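Local coordinates for protein gingipain R2 Pro-Domain (Porphyromonas gingivalis, PDB 4IEF) that probably keeps the Arg-specific cysteine protease gingipain R2 inactive as its N-terminal propeptide until it is removed, as propeptides of secreted proteases commonly do, at residues A[31-36]-A[51-56]; A[66-71]-A[148-153]. All blocks are in the same frame, centred on the assembly; numbering follows the deposited sequence.

In the fold
Contact 1 (31-36 with 51-56) comes first along the chain and is complete before contact 2 (66-71 with 148-153) begins. Their centres lie about 10 Å apart. Contact 1 closes the base of the small hairpin of strands 36-42 and 45-51. Contact 2 pairs strand 69-74 with strand 144-157 in the larger antiparallel sheet, close to the centre of the chain. The two touch directly. Glu54 forms a salt bridge with Arg71, Val56 N probably hydrogen-bonds Ile68 O, and Phe52 packs on Pro67. The loop that leaves the hairpin is thus tied to strand 69-74 of the larger sheet. Residues of both contacts also reach the other protein chain, consistent with a propeptide that binds its partner here.

Contact 1 of 2, residues A[31-36]-A[51-56]; sequences RMDNLQ and TFTEGV
The base of the hairpin formed by strands 36-42 and 45-51 is closed by Gln36 and Thr51, an antiparallel hydrogen-bonded pair. Gln36 N donates to Thr51 O at 2.7 Å, almost straight at 170°. Thr51 N returns a bond to Gln36 O at 2.8 Å. Leu35 CA adds a CA-H...O contact to the same Thr51 O.

Beyond this pair the two segments stay joined by Asp33 and Thr53. Thr53 N donates to Asp33 O at 3.1 Å. Thr53 OG1 gives its proton to Asp33 OD1 at 2.7 Å, reaching the anti lone pair of the carboxylate. CG of Asp33 lies anti to its backbone N (chi1 -171°), which swings the carboxylate across to Thr53, the two side chains meeting at a slant. The other oxygen, Asp33 OD2, accepts from Gln15 NE2, so both carboxylate oxygens are held. A water bound by Asn34 ND2 may also reach Thr53 OG1, though its approach is too short to be certain.

Thr53 and Glu54 are the central residues of a type II beta turn from Phe52 to Gly55, closed by Gly55 N to Phe52 O at 2.9 Å. Phe52, the first residue of the turn, makes a Met-aromatic contact with Met32. Met32 SD sits 4.2 Å from the centroid of the Phe52 ring, oblique to the ring normal, and Met32 CE lies over one ring face. The Met32 chain bends at both chi2 and chi3, and the two side chains cross at about a right angle. SD also meets Phe52 CB at 3.6 Å. Gly55 CA packs on a face of the same ring. Further out, Phe52 and Met32 both rest on Pro153 and Leu154 of strand 144-157.

Contact 2 of 2, residues A[66-71]-A[148-153]; sequences LPILSR and VVNFAP
Asn150 OD1 is gripped by two groups. Ser70 OG donates to it at 2.8 Å, tilted 21° from the carbonyl plane, and a basic side chain of another protein chain donates as well. Ser70 OG also hydrogen-bonds a basic side chain of the other protein chain. Asn150 ND2 is held by Thr134 and Ser136, which would fix the rotation of the amide. The serine and the asparagine form a non-hydrogen-bonded antiparallel pair and share one face of the sheet. Beside them, Ile68 CD1 runs along Asn150 and meets its CB at 4.0 Å. Ser70 CB touches Val148 CG1 at 3.7 Å.

On the opposite face lie Leu69, Arg71, Val149 and Phe151. Hydrogen-bonded pairs flank the Ser70-Asn150 pair. Phe151 N reaches Leu69 O at 2.8 Å, nearly straight at 175°, and Val149 N bonds Arg71 O at the same length. The Phe151 side chain turns its CG beside the backbone N (chi1 -64°). This brings the edge of the ring to Leu69 O and sets CD1 4.2 Å from Leu69 CD2.

Strand 69-74 thus runs antiparallel along strand 144-157, whose backbone also bonds strand 133-141 through Val148 and Asn150. The Phe151 ring packs against Phe30 and Val28 of strand 25-31 and against Ile169 and Val171 of strand 162-176.

Contact 1 of 2, residues A[31-36]-A[51-56]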
# COMPACT_ATOMS: atom_id res chain seq x y z
N ARG A 31 4.22 18.41 20.04
CA ARG A 31 5.40 19.14 20.48
C ARG A 31 6.34 19.27 19.30
O ARG A 31 6.51 18.31 18.54
CB ARG A 31 6.05 18.47 21.70
CG ARG A 31 5.43 18.90 23.02
CD ARG A 31 6.01 18.13 24.19
NE ARG A 31 5.53 18.65 25.46
CZ ARG A 31 5.75 18.08 26.64
NH1 ARG A 31 6.43 16.94 26.72
NH2 ARG A 31 5.27 18.63 27.75
N MET A 32 6.89 20.48 19.10
CA MET A 32 7.81 20.78 18.00
C MET A 32 9.09 19.95 18.14
O MET A 32 9.70 19.93 19.21
CB MET A 32 8.13 22.28 17.93
CG MET A 32 8.99 22.68 16.72
SD MET A 32 8.26 22.25 15.12
CE MET A 32 7.16 23.65 14.89
N ASP A 33 9.48 19.27 17.06
CA ASP A 33 10.66 18.42 17.07
C ASP A 33 11.51 18.68 15.83
O ASP A 33 10.99 18.67 14.71
CB ASP A 33 10.26 16.94 17.18
CG ASP A 33 11.43 16.01 17.40
OD1 ASP A 33 11.89 15.39 16.42
OD2 ASP A 33 11.90 15.91 18.55
N ASN A 34 12.81 18.92 16.06
CA ASN A 34 13.86 19.16 15.05
C ASN A 34 13.45 20.22 13.99
O ASN A 34 13.59 19.99 12.79
CB ASN A 34 14.26 17.82 14.38
CG ASN A 34 15.55 17.86 13.57
OD1 ASN A 34 16.48 18.61 13.86
ND2 ASN A 34 15.62 17.04 12.55
N LEU A 35 12.94 21.38 14.44
CA LEU A 35 12.58 22.46 13.52
C LEU A 35 13.84 23.03 12.85
O LEU A 35 14.76 23.48 13.54
CB LEU A 35 11.78 23.58 14.21
CG LEU A 35 11.47 24.81 13.34
CD1 LEU A 35 10.36 24.53 12.32
CD2 LEU A 35 11.11 26.00 14.20
N GLN A 36 13.89 22.97 11.52
CA GLN A 36 15.02 23.47 10.72
C GLN A 36 14.53 24.41 9.62
O GLN A 36 13.37 24.34 9.22
CB GLN A 36 15.84 22.31 10.09
CG GLN A 36 16.25 21.21 11.07
CD GLN A 36 17.71 20.83 11.05
OE1 GLN A 36 18.05 19.67 10.82
NE2 GLN A 36 18.58 21.77 11.41
N THR A 51 11.17 22.98 8.07
CA THR A 51 11.02 21.52 8.15
C THR A 51 11.05 21.07 9.60
O THR A 51 11.80 21.64 10.39
CB THR A 51 12.10 20.76 7.34
OG1 THR A 51 13.40 21.24 7.68
CG2 THR A 51 11.88 20.82 5.84
N PHE A 52 10.24 20.06 9.95
CA PHE A 52 10.22 19.47 11.28
C PHE A 52 9.80 18.01 11.15
O PHE A 52 9.19 17.63 10.15
CB PHE A 52 9.33 20.25 12.28
CG PHE A 52 7.85 20.36 12.00
CD1 PHE A 52 6.97 19.35 12.40
CD2 PHE A 52 7.32 21.51 11.43
CE1 PHE A 52 5.59 19.47 12.17
CE2 PHE A 52 5.94 21.63 11.20
CZ PHE A 52 5.08 20.60 11.56
N THR A 53 10.15 17.18 12.16
CA THR A 53 9.82 15.74 12.18
C THR A 53 8.31 15.53 11.98
O THR A 53 7.49 16.12 12.69
CB THR A 53 10.32 15.08 13.47
OG1 THR A 53 11.62 15.58 13.79
CG2 THR A 53 10.35 13.57 13.38
N GLU A 54 7.96 14.73 10.95
CA GLU A 54 6.61 14.36 10.52
C GLU A 54 5.83 15.58 9.94
O GLU A 54 4.62 15.49 9.72
CB GLU A 54 5.83 13.69 11.67
CG GLU A 54 4.87 12.60 11.24
CD GLU A 54 4.01 12.03 12.36
OE1 GLU A 54 4.49 11.97 13.51
OE2 GLU A 54 2.86 11.64 12.07
N GLY A 55 6.55 16.67 9.66
CA GLY A 55 5.99 17.87 9.06
C GLY A 55 5.79 17.69 7.57
O GLY A 55 6.68 17.17 6.89
N VAL A 56 4.62 18.09 7.06
CA VAL A 56 4.27 17.95 5.64
C VAL A 56 3.76 19.30 5.09
O VAL A 56 2.90 19.94 5.70
CB VAL A 56 3.24 16.80 5.44
CG1 VAL A 56 2.48 16.93 4.11
CG2 VAL A 56 3.91 15.44 5.55
O HOH W 1 13.35 15.28 12.00

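Contact 2 of 2, residues A[66-71]-A[148-153]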
# COMPACT_ATOMS: atom_id res chain seq x y z
N LEU A 66 4.22 26.40 5.30
CA LEU A 66 4.01 26.25 6.72
C LEU A 66 3.57 24.81 6.98
O LEU A 66 2.37 24.51 7.01
CB LEU A 66 3.00 27.30 7.23
CG LEU A 66 3.43 28.77 7.02
CD1 LEU A 66 2.24 29.71 7.02
CD2 LEU A 66 4.53 29.20 8.00
N PRO A 67 4.57 23.90 7.13
CA PRO A 67 4.27 22.47 7.31
C PRO A 67 3.34 22.16 8.47
O PRO A 67 3.34 22.86 9.48
CB PRO A 67 5.64 21.83 7.55
CG PRO A 67 6.59 22.74 6.88
CD PRO A 67 6.03 24.12 7.08
N ILE A 68 2.54 21.10 8.30
CA ILE A 68 1.57 20.62 9.28
C ILE A 68 1.91 19.18 9.70
O ILE A 68 2.66 18.49 9.01
CB ILE A 68 0.11 20.72 8.73
CG1 ILE A 68 -0.15 19.73 7.56
CG2 ILE A 68 -0.29 22.18 8.39
CD1 ILE A 68 -1.62 19.27 7.46
N LEU A 69 1.36 18.75 10.82
CA LEU A 69 1.48 17.39 11.31
C LEU A 69 0.08 16.81 11.40
O LEU A 69 -0.80 17.42 12.02
CB LEU A 69 2.23 17.31 12.65
CG LEU A 69 2.64 15.91 13.09
CD1 LEU A 69 3.97 15.95 13.78
CD2 LEU A 69 1.58 15.26 13.98
N SER A 70 -0.13 15.65 10.78
CA SER A 70 -1.45 15.01 10.73
C SER A 70 -1.44 13.64 11.40
O SER A 70 -0.48 12.88 11.25
CB SER A 70 -1.92 14.88 9.29
OG SER A 70 -2.07 16.14 8.67
N ARG A 71 -2.52 13.35 12.15
CA ARG A 71 -2.72 12.09 12.86
C ARG A 71 -4.17 11.66 12.75
O ARG A 71 -5.09 12.48 12.84
CB ARG A 71 -2.31 12.20 14.35
CG ARG A 71 -0.80 12.18 14.59
CD ARG A 71 -0.14 10.87 14.18
NE ARG A 71 1.30 10.91 14.39
CZ ARG A 71 1.92 10.50 15.49
NH1 ARG A 71 1.22 9.98 16.50
NH2 ARG A 71 3.24 10.59 15.60
N VAL A 148 -8.98 12.73 10.64
CA VAL A 148 -7.60 13.19 10.81
C VAL A 148 -7.58 14.59 11.45
O VAL A 148 -8.27 15.50 10.98
CB VAL A 148 -6.82 13.17 9.47
CG1 VAL A 148 -5.41 13.72 9.62
CG2 VAL A 148 -6.78 11.75 8.89
N VAL A 149 -6.79 14.73 12.52
CA VAL A 149 -6.57 16.01 13.20
C VAL A 149 -5.23 16.59 12.66
O VAL A 149 -4.23 15.87 12.56
CB VAL A 149 -6.64 15.94 14.76
CG1 VAL A 149 -5.57 15.04 15.37
CG2 VAL A 149 -6.60 17.34 15.38
N ASN A 150 -5.23 17.87 12.26
CA ASN A 150 -4.04 18.55 11.73
C ASN A 150 -3.57 19.66 12.66
O ASN A 150 -4.35 20.54 13.04
CB ASN A 150 -4.32 19.13 10.34
CG ASN A 150 -5.11 18.20 9.46
OD1 ASN A 150 -4.66 17.11 9.12
ND2 ASN A 150 -6.35 18.58 9.16
N PHE A 151 -2.28 19.62 13.00
CA PHE A 151 -1.63 20.67 13.78
C PHE A 151 -0.89 21.58 12.84
O PHE A 151 -0.14 21.08 12.01
CB PHE A 151 -0.64 20.06 14.80
CG PHE A 151 -1.25 19.19 15.86
CD1 PHE A 151 -1.29 17.81 15.71
CD2 PHE A 151 -1.77 19.74 17.03
CE1 PHE A 151 -1.82 16.99 16.71
CE2 PHE A 151 -2.31 18.93 18.03
CZ PHE A 151 -2.33 17.56 17.86
N ALA A 152 -1.11 22.90 12.94
CA ALA A 152 -0.40 23.90 12.13
C ALA A 152 0.44 24.75 13.11
O ALA A 152 -0.02 25.79 13.58
CB ALA A 152 -1.39 24.74 11.32
N PRO A 153 1.65 24.26 13.50
CA PRO A 153 2.43 24.97 14.52
C PRO A 153 3.28 26.13 13.99
O PRO A 153 4.03 26.73 14.76
CB PRO A 153 3.33 23.87 15.08
CG PRO A 153 3.56 22.97 13.92
CD PRO A 153 2.33 23.02 13.07